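Local coordinates for protein 47 KDA membrane antigen (Treponema pallidum, PDB 1O75) that shows zinc-stimulated carboxypeptidase activity on synthetic depsipeptides, is a possible D,D-carboxypeptidase, and binds penicillin, at residues A52-A62 with K146-G154; V71-Q82 with E94-V105. The protein carries 2 engineered substitutions. All coordinates share one frame; numbering follows the deposited sequence.

Contact 1: residues A52-A62 with K146-G154; sequences AVSRATHGHGA and KITNVKVHG
A first torsion of -179° turns Lys151 CG away from its own backbone N, and the extended chain beyond it runs alongside Ser54 and Ala52. Its CG rests on Ser54 CB at 3.8 Å, while CE sits tightly against Ala52 CB at 3.5 Å; Lys151 also touches a bound xenon. On the other face of the sheet, Val150 CG2, set anti to the carbonyl carbon, meets Ala62 CB from the helix 60-65 at 3.8 Å.

Strands 53-56 and 146-154 run at 165°. Arg55 and Val150 form a hydrogen-bonded pair, with Arg55 N to Val150 O and Val150 N to Arg55 O each 2.8 Å, and Val53 N donates to Val152 O. Thr57 N extends the pairing to Thr148 O (2.9 Å), but stands 50° above that carbonyl plane, less well directed at the acceptor than the Arg55-Val150 bonds. Next to it Thr57 OG1 accepts from Gly59 N (3.2 Å), an ST turn leading to the N-cap of the helix, and Ile147 CG2 packs on Gly59 CA at 3.7 Å.

The strand angle and paired bonds define an antiparallel pair; the other edge of 146-154 carries a classic beta bulge, Thr148 and Asn149 both facing Leu74.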
# COMPACT_ATOMS: atom_id res chain seq x y z
N ALA B 52 -8.27 -12.39 26.97
CA ALA B 52 -8.80 -11.37 26.06
C ALA B 52 -7.88 -10.19 25.72
O ALA B 52 -7.42 -9.44 26.61
CB ALA B 52 -10.13 -10.87 26.57
N VAL B 53 -7.65 -10.02 24.41
CA VAL B 53 -6.84 -8.94 23.84
C VAL B 53 -7.48 -7.54 24.06
O VAL B 53 -8.25 -7.11 23.21
CB VAL B 53 -6.68 -9.17 22.29
CG1 VAL B 53 -5.97 -7.99 21.62
CG2 VAL B 53 -5.89 -10.45 22.03
N SER B 54 -7.15 -6.86 25.17
CA SER B 54 -7.69 -5.52 25.49
C SER B 54 -6.68 -4.37 25.32
O SER B 54 -6.05 -3.94 26.29
CB SER B 54 -8.20 -5.46 26.92
OG SER B 54 -8.66 -4.14 27.21
N ARG B 55 -6.59 -3.85 24.11
CA ARG B 55 -5.61 -2.83 23.77
C ARG B 55 -6.10 -1.42 23.40
O ARG B 55 -7.27 -1.21 23.08
CB ARG B 55 -4.77 -3.35 22.62
CG ARG B 55 -5.62 -3.67 21.39
CD ARG B 55 -4.86 -4.54 20.39
NE ARG B 55 -4.17 -3.77 19.36
CZ ARG B 55 -3.17 -4.26 18.61
NH1 ARG B 55 -2.76 -5.51 18.80
NH2 ARG B 55 -2.61 -3.52 17.67
N ALA B 56 -5.16 -0.49 23.42
CA ALA B 56 -5.41 0.90 23.07
C ALA B 56 -5.41 0.96 21.55
O ALA B 56 -4.53 0.41 20.89
CB ALA B 56 -4.30 1.78 23.63
N THR B 57 -6.41 1.61 20.98
CA THR B 57 -6.47 1.69 19.53
C THR B 57 -7.48 2.69 19.01
O THR B 57 -8.40 3.10 19.71
CB THR B 57 -6.82 0.33 18.92
OG1 THR B 57 -7.06 0.48 17.51
CG2 THR B 57 -8.05 -0.23 19.57
N HIS B 58 -7.27 3.04 17.74
CA HIS B 58 -8.06 3.99 16.95
C HIS B 58 -9.45 3.46 16.57
O HIS B 58 -10.39 4.24 16.44
CB HIS B 58 -7.29 4.27 15.66
CG HIS B 58 -6.75 3.03 15.01
ND1 HIS B 58 -5.71 2.30 15.55
CD2 HIS B 58 -7.16 2.34 13.91
CE1 HIS B 58 -5.51 1.22 14.82
NE2 HIS B 58 -6.37 1.22 13.82
N GLY B 59 -9.55 2.15 16.35
CA GLY B 59 -10.83 1.56 15.98
C GLY B 59 -10.91 0.95 14.59
O GLY B 59 -11.89 0.26 14.28
N HIS B 60 -9.93 1.20 13.73
CA HIS B 60 -9.99 0.64 12.38
C HIS B 60 -9.92 -0.87 12.44
O HIS B 60 -10.56 -1.56 11.66
CB HIS B 60 -8.87 1.19 11.51
CG HIS B 60 -9.02 2.65 11.19
ND1 HIS B 60 -8.21 3.30 10.29
CD2 HIS B 60 -9.88 3.58 11.68
CE1 HIS B 60 -8.56 4.58 10.24
NE2 HIS B 60 -9.57 4.77 11.07
N GLY B 61 -9.13 -1.39 13.37
CA GLY B 61 -9.03 -2.83 13.50
C GLY B 61 -10.33 -3.38 14.06
O GLY B 61 -10.74 -4.51 13.75
N ALA B 62 -11.01 -2.56 14.87
CA ALA B 62 -12.27 -2.99 15.46
C ALA B 62 -13.29 -3.30 14.37
O ALA B 62 -13.99 -4.29 14.46
CB ALA B 62 -12.80 -1.93 16.43
N LYS B 146 -15.76 8.36 20.88
CA LYS B 146 -14.57 8.09 20.09
C LYS B 146 -13.89 6.83 20.65
O LYS B 146 -13.50 6.79 21.82
CB LYS B 146 -13.60 9.26 20.18
CG LYS B 146 -12.25 9.05 19.49
CD LYS B 146 -11.39 10.28 19.66
CE LYS B 146 -9.90 9.97 19.77
NZ LYS B 146 -9.16 10.20 18.50
N ILE B 147 -13.74 5.82 19.80
CA ILE B 147 -13.10 4.56 20.20
C ILE B 147 -11.70 4.78 20.76
O ILE B 147 -10.89 5.50 20.17
CB ILE B 147 -13.03 3.59 18.99
CG1 ILE B 147 -14.45 3.17 18.62
CG2 ILE B 147 -12.13 2.36 19.34
CD1 ILE B 147 -14.58 2.41 17.30
N THR B 148 -11.42 4.21 21.93
CA THR B 148 -10.09 4.34 22.50
C THR B 148 -9.43 2.99 22.82
O THR B 148 -8.20 2.89 22.91
CB THR B 148 -10.10 5.17 23.80
OG1 THR B 148 -10.99 4.55 24.74
CG2 THR B 148 -10.53 6.60 23.52
N ASN B 149 -10.24 1.96 23.01
CA ASN B 149 -9.73 0.62 23.33
C ASN B 149 -10.59 -0.44 22.69
O ASN B 149 -11.78 -0.22 22.44
CB ASN B 149 -9.73 0.38 24.84
CG ASN B 149 -8.85 1.34 25.60
OD1 ASN B 149 -7.67 1.09 25.82
ND2 ASN B 149 -9.43 2.48 25.98
N VAL B 150 -9.99 -1.60 22.44
CA VAL B 150 -10.71 -2.71 21.86
C VAL B 150 -10.28 -3.96 22.62
O VAL B 150 -9.13 -4.08 23.04
CB VAL B 150 -10.39 -2.89 20.37
CG1 VAL B 150 -11.17 -4.06 19.80
CG2 VAL B 150 -10.75 -1.60 19.61
N LYS B 151 -11.22 -4.87 22.82
CA LYS B 151 -10.94 -6.10 23.54
C LYS B 151 -11.55 -7.21 22.70
O LYS B 151 -12.73 -7.17 22.38
CB LYS B 151 -11.59 -6.04 24.93
CG LYS B 151 -11.36 -7.26 25.80
CD LYS B 151 -11.92 -7.05 27.20
CE LYS B 151 -12.12 -8.37 27.92
NZ LYS B 151 -12.74 -8.22 29.28
N VAL B 152 -10.71 -8.17 22.29
CA VAL B 152 -11.17 -9.29 21.48
C VAL B 152 -11.06 -10.58 22.31
O VAL B 152 -9.98 -10.91 22.80
CB VAL B 152 -10.31 -9.39 20.21
CG1 VAL B 152 -10.93 -10.41 19.25
CG2 VAL B 152 -10.21 -8.00 19.55
N HIS B 153 -12.17 -11.30 22.45
CA HIS B 153 -12.21 -12.51 23.28
C HIS B 153 -11.99 -13.84 22.59
O HIS B 153 -11.58 -14.82 23.23
CB HIS B 153 -13.56 -12.63 23.99
CG HIS B 153 -13.87 -11.49 24.90
ND1 HIS B 153 -13.72 -11.36 26.24
CD2 HIS B 153 -14.43 -10.31 24.47
CE1 HIS B 153 -14.18 -10.11 26.59
NE2 HIS B 153 -14.61 -9.50 25.50
N GLY B 154 -12.30 -13.87 21.30
CA GLY B 154 -12.19 -15.09 20.54
C GLY B 154 -12.96 -15.03 19.23
O GLY B 154 -13.23 -13.96 18.69
O HOH W 1 -10.71 6.71 17.55

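Contact 2: residues V71-Q82 with E94-V105; sequences VEVLGEKVLSKQ and EYETDPSVTKMV. With XE (xenon), chain G.
Glu96 O is gripped by two successive backbone groups, Leu79 N at 2.8 Å and, weakly, Ser80 N at 3.3 Å. This doubled donation is the signature of a classic beta bulge, and it accounts for the register shift of one residue between Val78 and Ser80. The shortest bond between the two segments runs from Thr97 OG1 to Glu76 OE1, 2.7 Å, reaching the anti side of the carboxylate 32° out of its plane. Thr97 OG1 stands between its backbone N and carbonyl carbon, the rotation that directs it at the extended Glu76 chain, whose OE2 is bonded to Ser387 of the second subunit.

Strand 69-85 forms a hairpin with strand 91-98, and its earlier half pairs with strand 101-114. Strand 94-98 shows the bend: it runs at 175° to 80-82 but at 102° to 71-78. A type I turn, Asp98 to Val101, makes the corner between 94-98 and 101-105. Asp98 OD1 takes both the backbone N and the OG of Ser100 from one face of its carboxylate, the former as an Asx turn. Lys77 spans that corner, its O accepting from Asp98 N and its N donating to Val101 O.

Near the hairpin end, Gln82 NE2 bonds Glu94 OE2 at 3.2 Å, while Glu94 OE1 forms a salt bridge to Arg401 of the second subunit. Lys81 lies beside Tyr95, CD to CE1 3.5 Å, and carries its NZ on to Glu144.

At the other end Val73 CG2 touches Val105 CG2 at 3.7 Å. On the face of Leu74 and Met104 a xenon atom sits 3.7 Å from Glu72 O; Leu74 CB and, in one of two modelled conformers, Met104 CE also border it.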
# COMPACT_ATOMS: atom_id res chain seq x y z
N VAL B 71 -15.96 -9.00 19.84
CA VAL B 71 -15.25 -7.76 20.14
C VAL B 71 -16.01 -6.77 21.01
O VAL B 71 -17.23 -6.63 20.88
CB VAL B 71 -14.94 -7.01 18.82
CG1 VAL B 71 -14.23 -5.66 19.11
CG2 VAL B 71 -14.12 -7.91 17.91
N GLU B 72 -15.28 -6.07 21.88
CA GLU B 72 -15.87 -5.00 22.68
C GLU B 72 -15.00 -3.78 22.45
O GLU B 72 -13.77 -3.90 22.33
CB GLU B 72 -15.87 -5.31 24.19
CG GLU B 72 -16.82 -6.40 24.62
CD GLU B 72 -16.73 -6.66 26.11
OE1 GLU B 72 -15.64 -7.00 26.60
OE2 GLU B 72 -17.76 -6.51 26.80
N VAL B 73 -15.62 -2.61 22.38
CA VAL B 73 -14.88 -1.39 22.21
C VAL B 73 -15.27 -0.42 23.31
O VAL B 73 -16.40 -0.45 23.81
CB VAL B 73 -15.13 -0.73 20.82
CG1 VAL B 73 -14.55 -1.61 19.72
CG2 VAL B 73 -16.61 -0.55 20.59
N LEU B 74 -14.31 0.39 23.72
CA LEU B 74 -14.49 1.40 24.74
C LEU B 74 -14.26 2.74 24.06
O LEU B 74 -13.31 2.88 23.28
CB LEU B 74 -13.44 1.24 25.84
CG LEU B 74 -13.48 2.28 26.96
CD1 LEU B 74 -14.66 1.97 27.86
CD2 LEU B 74 -12.17 2.25 27.77
N GLY B 75 -15.11 3.72 24.35
CA GLY B 75 -14.95 5.03 23.75
C GLY B 75 -15.20 6.18 24.71
O GLY B 75 -15.83 5.98 25.76
N GLU B 76 -14.70 7.37 24.36
CA GLU B 76 -14.88 8.56 25.20
C GLU B 76 -15.90 9.48 24.55
O GLU B 76 -15.91 9.65 23.32
CB GLU B 76 -13.57 9.32 25.35
CG GLU B 76 -12.43 8.49 25.85
CD GLU B 76 -11.15 9.27 25.99
OE1 GLU B 76 -10.94 10.23 25.21
OE2 GLU B 76 -10.35 8.93 26.87
N LYS B 77 -16.74 10.09 25.38
CA LYS B 77 -17.77 10.99 24.86
C LYS B 77 -17.19 12.08 23.99
O LYS B 77 -16.22 12.75 24.34
CB LYS B 77 -18.56 11.64 26.01
CG LYS B 77 -19.72 12.49 25.49
CD LYS B 77 -20.28 13.36 26.60
CE LYS B 77 -21.34 14.32 26.09
NZ LYS B 77 -21.70 15.29 27.18
N VAL B 78 -17.80 12.24 22.81
CA VAL B 78 -17.37 13.27 21.87
C VAL B 78 -18.01 14.63 22.24
O VAL B 78 -19.22 14.70 22.42
CB VAL B 78 -17.82 12.92 20.44
CG1 VAL B 78 -17.62 14.11 19.52
CG2 VAL B 78 -17.01 11.71 19.93
N LEU B 79 -17.17 15.66 22.33
CA LEU B 79 -17.59 17.02 22.65
C LEU B 79 -17.63 17.85 21.37
O LEU B 79 -18.41 18.80 21.25
CB LEU B 79 -16.61 17.66 23.64
CG LEU B 79 -16.60 17.00 25.02
CD1 LEU B 79 -15.53 17.64 25.87
CD2 LEU B 79 -17.98 17.15 25.68
N SER B 80 -16.78 17.52 20.40
CA SER B 80 -16.81 18.23 19.13
C SER B 80 -16.05 17.45 18.08
O SER B 80 -15.19 16.64 18.42
CB SER B 80 -16.21 19.63 19.24
OG SER B 80 -14.80 19.59 19.26
N LYS B 81 -16.38 17.67 16.82
CA LYS B 81 -15.65 17.00 15.78
C LYS B 81 -15.71 17.81 14.49
O LYS B 81 -16.63 18.62 14.30
CB LYS B 81 -16.13 15.57 15.58
CG LYS B 81 -17.51 15.35 15.05
CD LYS B 81 -17.60 13.88 14.69
CE LYS B 81 -18.89 13.49 14.02
NZ LYS B 81 -18.90 12.03 13.71
N GLN B 82 -14.69 17.61 13.65
CA GLN B 82 -14.54 18.34 12.41
C GLN B 82 -14.11 17.35 11.32
O GLN B 82 -13.31 16.44 11.56
CB GLN B 82 -13.47 19.43 12.61
CG GLN B 82 -12.19 18.87 13.30
CD GLN B 82 -11.24 19.95 13.87
OE1 GLN B 82 -11.57 20.69 14.80
NE2 GLN B 82 -10.03 20.01 13.30
N GLU B 94 -11.75 14.50 13.14
CA GLU B 94 -10.81 14.86 14.19
C GLU B 94 -11.74 15.25 15.34
O GLU B 94 -12.73 15.94 15.13
CB GLU B 94 -9.91 15.99 13.72
CG GLU B 94 -8.77 15.40 12.89
CD GLU B 94 -8.16 16.38 11.95
OE1 GLU B 94 -7.16 16.01 11.28
OE2 GLU B 94 -8.67 17.52 11.88
N TYR B 95 -11.41 14.79 16.54
CA TYR B 95 -12.28 14.95 17.69
C TYR B 95 -11.74 15.63 18.93
O TYR B 95 -10.53 15.79 19.12
CB TYR B 95 -12.72 13.57 18.18
CG TYR B 95 -13.37 12.65 17.19
CD1 TYR B 95 -14.75 12.55 17.13
CD2 TYR B 95 -12.61 11.80 16.38
CE1 TYR B 95 -15.37 11.64 16.30
CE2 TYR B 95 -13.23 10.87 15.52
CZ TYR B 95 -14.61 10.80 15.50
OH TYR B 95 -15.28 9.92 14.68
N GLU B 96 -12.69 15.97 19.79
CA GLU B 96 -12.44 16.53 21.11
C GLU B 96 -13.35 15.64 21.96
O GLU B 96 -14.51 15.40 21.60
CB GLU B 96 -12.87 17.99 21.18
CG GLU B 96 -12.33 18.70 22.40
CD GLU B 96 -12.76 20.16 22.47
OE1 GLU B 96 -12.63 20.86 21.43
OE2 GLU B 96 -13.22 20.60 23.55
N THR B 97 -12.82 15.10 23.06
CA THR B 97 -13.64 14.22 23.87
C THR B 97 -13.56 14.55 25.35
O THR B 97 -12.73 15.33 25.77
CB THR B 97 -13.19 12.76 23.75
OG1 THR B 97 -11.94 12.61 24.44
CG2 THR B 97 -13.00 12.38 22.27
N ASP B 98 -14.42 13.92 26.13
CA ASP B 98 -14.42 14.10 27.58
C ASP B 98 -13.97 12.74 28.11
O ASP B 98 -14.74 11.78 28.10
CB ASP B 98 -15.84 14.40 28.06
CG ASP B 98 -15.92 14.63 29.57
OD1 ASP B 98 -14.93 14.31 30.28
OD2 ASP B 98 -16.97 15.13 30.04
N PRO B 99 -12.71 12.63 28.55
CA PRO B 99 -12.23 11.33 29.06
C PRO B 99 -13.00 10.74 30.24
O PRO B 99 -12.96 9.53 30.46
CB PRO B 99 -10.78 11.62 29.42
CG PRO B 99 -10.40 12.76 28.52
CD PRO B 99 -11.63 13.63 28.57
N SER B 100 -13.72 11.58 31.00
CA SER B 100 -14.44 11.09 32.17
C SER B 100 -15.77 10.41 31.85
O SER B 100 -16.38 9.78 32.71
CB SER B 100 -14.69 12.24 33.16
OG SER B 100 -15.60 13.19 32.64
N VAL B 101 -16.24 10.54 30.61
CA VAL B 101 -17.49 9.90 30.26
C VAL B 101 -17.21 8.84 29.20
O VAL B 101 -16.98 9.15 28.03
CB VAL B 101 -18.51 10.94 29.74
CG1 VAL B 101 -19.84 10.26 29.42
CG2 VAL B 101 -18.73 12.03 30.79
N THR B 102 -17.22 7.58 29.62
CA THR B 102 -16.95 6.49 28.69
C THR B 102 -18.10 5.50 28.60
O THR B 102 -19.01 5.48 29.43
CB THR B 102 -15.68 5.73 29.09
OG1 THR B 102 -15.89 5.10 30.36
CG2 THR B 102 -14.50 6.70 29.21
N LYS B 103 -18.07 4.68 27.56
CA LYS B 103 -19.09 3.69 27.36
C LYS B 103 -18.40 2.49 26.70
O LYS B 103 -17.47 2.67 25.92
CB LYS B 103 -20.17 4.25 26.43
CG LYS B 103 -21.42 3.40 26.35
CD LYS B 103 -22.27 3.49 27.63
CE LYS B 103 -22.90 4.87 27.80
NZ LYS B 103 -23.95 4.90 28.87
N MET B 104 -18.86 1.29 27.02
CA MET B 104 -18.30 0.08 26.45
C MET B 104 -19.44 -0.71 25.83
O MET B 104 -20.46 -0.94 26.47
CB MET B 104 -17.60 -0.77 27.52
CG MET B 104 -16.84 -1.97 26.95
SD MET B 104 -15.97 -2.92 28.21
CE MET B 104 -14.60 -1.83 28.56
N VAL B 105 -19.27 -1.10 24.58
CA VAL B 105 -20.30 -1.85 23.89
C VAL B 105 -19.66 -2.97 23.12
O VAL B 105 -18.46 -2.98 22.91
CB VAL B 105 -21.05 -0.95 22.87
CG1 VAL B 105 -21.75 0.22 23.59
CG2 VAL B 105 -20.06 -0.39 21.83
XE XE G . -12.70 -2.55 25.59
O HOH W 2 -19.45 15.86 28.81

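In the fold
Strands 69-85 and 143-163 are neighbours in one sheet, so the contacts share a seam: Thr148 N probably bonds Leu74 O at 2.7 Å, and Lys146 N Glu76 O at 2.8 Å. Both are partly buried, but one of 16 touching residues is exposed in contact 1 against five of 23 in contact 2, whose centre lies about 25 Å from the chain's (contact 1, about 13 Å). The side-chain contacts of contact 1 are mainly apolar; contact 2 is richer in side-chain hydrogen bonds, the carboxylates of Glu76 and Glu94 bonding the second subunit. One xenon pocket joins them, drawing Lys151 from contact 1 and Glu72, Leu74 and Met104 from contact 2, with His153 NE2 bonding Glu72 OE1.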